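Local coordinates for protein lymphotactin (PDB 2NYZ) that is a secreted C chemokine (XC, gamma family) that probably attracts lymphocytes, but not monocytes or neutrophils, by way of its receptor, at residues Thr10-Leu14 / Leu34-Ile38. Numbering follows the deposited sequence.
Sequences TCVSL and LRAVI
The carbonyl oxygen of C11 rests against one flank of the L34 side chain, with L34 CD2 closest to C11 O at 3.3 Å and CB and CG behind it. The same methyl reaches the next carbonyl, V12 O to L34 CD2 being 3.4 Å, so L34 covers the backbone through van der Waals contact alone. Here the chemokine fold joins the loop that begins around its N-terminal cysteine, C11, to the lead-in and start of the central strand 37-41. C11 suits its place because its sulfur is bonded to C48 SG on strand 46-49, the one disulfide of this C chemokine, which ties the N-terminal region to the sheet. A chi1 of -72° sets C11 SG anti to its own carbonyl carbon, where it meets the longer branch of I38 at CG1 (3.8 Å) and CD1 (4.0 Å). I38, beta-branched, fits the extended strand. T10 pairs in an antiparallel beta ladder with a strand of another protein's chain, so the sheet runs on across that interface. A36, suitably small for its buried place, packs its single methyl CB against L14 CD2 (3.4 Å), while the other branch, L14 CD1, stands 4.4 Å from L34 CD1.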
loop_
_atom_site.group_PDB
_atom_site.type_symbol
_atom_site.label_atom_id
_atom_site.label_comp_id
_atom_site.label_asym_id
_atom_site.label_seq_id
_atom_site.Cartn_x
_atom_site.Cartn_y
_atom_site.Cartn_z
ATOM N N THR D 10 29.333 8.435 18.204
ATOM C CA THR D 10 29.350 8.972 16.853
ATOM C C THR D 10 27.935 9.260 16.394
ATOM O O THR D 10 26.987 8.646 16.879
ATOM C CB THR D 10 29.939 7.972 15.861
ATOM O OG1 THR D 10 28.939 7.001 15.519
ATOM C CG2 THR D 10 31.138 7.269 16.470
ATOM N N CYS D 11 27.794 10.196 15.461
ATOM C CA CYS D 11 26.485 10.535 14.928
ATOM C C CYS D 11 26.224 9.597 13.767
ATOM O O CYS D 11 27.086 9.380 12.923
ATOM C CB CYS D 11 26.441 11.974 14.421
ATOM S SG CYS D 11 26.453 13.292 15.682
ATOM N N VAL D 12 25.031 9.029 13.729
ATOM C CA VAL D 12 24.682 8.118 12.663
ATOM C C VAL D 12 23.809 8.845 11.661
ATOM O O VAL D 12 23.906 8.612 10.463
ATOM C CB VAL D 12 23.936 6.913 13.222
ATOM C CG1 VAL D 12 23.516 5.992 12.100
ATOM C CG2 VAL D 12 24.828 6.193 14.217
ATOM N N SER D 13 22.967 9.740 12.163
ATOM C CA SER D 13 22.075 10.516 11.314
ATOM C C SER D 13 22.153 12.000 11.665
ATOM O O SER D 13 22.348 12.371 12.826
ATOM C CB SER D 13 20.630 10.030 11.468
ATOM O OG SER D 13 20.431 8.763 10.864
ATOM N N LEU D 14 22.004 12.850 10.656
ATOM C CA LEU D 14 22.056 14.285 10.875
ATOM C C LEU D 14 20.635 14.822 10.854
ATOM O O LEU D 14 19.809 14.373 10.057
ATOM C CB LEU D 14 22.913 14.950 9.794
ATOM C CG LEU D 14 24.380 14.494 9.717
ATOM C CD1 LEU D 14 25.106 15.280 8.638
ATOM C CD2 LEU D 14 25.066 14.699 11.062
ATOM N N LEU D 34 31.565 10.157 9.569
ATOM C CA LEU D 34 30.485 11.092 9.313
ATOM C C LEU D 34 30.718 12.266 10.243
ATOM O O LEU D 34 30.154 12.329 11.338
ATOM C CB LEU D 34 29.133 10.445 9.621
ATOM C CG LEU D 34 27.901 11.336 9.478
ATOM C CD1 LEU D 34 27.769 11.804 8.044
ATOM C CD2 LEU D 34 26.666 10.563 9.904
ATOM N N ARG D 35 31.578 13.184 9.814
ATOM C CA ARG D 35 31.887 14.358 10.618
ATOM C C ARG D 35 30.617 15.175 10.772
ATOM O O ARG D 35 29.792 15.232 9.856
ATOM C CB ARG D 35 32.968 15.208 9.944
ATOM C CG ARG D 35 33.550 16.270 10.857
ATOM C CD ARG D 35 34.490 17.206 10.122
ATOM N NE ARG D 35 33.768 18.117 9.238
ATOM C CZ ARG D 35 33.925 19.437 9.239
ATOM N NH1 ARG D 35 34.784 20.006 10.079
ATOM N NH2 ARG D 35 33.217 20.189 8.404
ATOM N N ALA D 36 30.456 15.807 11.930
ATOM C CA ALA D 36 29.267 16.602 12.163
ATOM C C ALA D 36 29.387 17.551 13.324
ATOM O O ALA D 36 30.258 17.419 14.178
ATOM C CB ALA D 36 28.073 15.696 12.380
ATOM N N VAL D 37 28.485 18.520 13.326
ATOM C CA VAL D 37 28.403 19.518 14.368
ATOM C C VAL D 37 27.343 19.014 15.331
ATOM O O VAL D 37 26.202 18.773 14.933
ATOM C CB VAL D 37 27.932 20.866 13.811
ATOM C CG1 VAL D 37 27.723 21.849 14.954
ATOM C CG2 VAL D 37 28.944 21.397 12.814
ATOM N N ILE D 38 27.712 18.842 16.592
ATOM C CA ILE D 38 26.745 18.374 17.566
ATOM C C ILE D 38 26.290 19.528 18.441
ATOM O O ILE D 38 27.018 19.964 19.335
ATOM C CB ILE D 38 27.327 17.279 18.482
ATOM C CG1 ILE D 38 27.949 16.159 17.643
ATOM C CG2 ILE D 38 26.219 16.693 19.345
ATOM C CD1 ILE D 38 28.700 15.119 18.472
#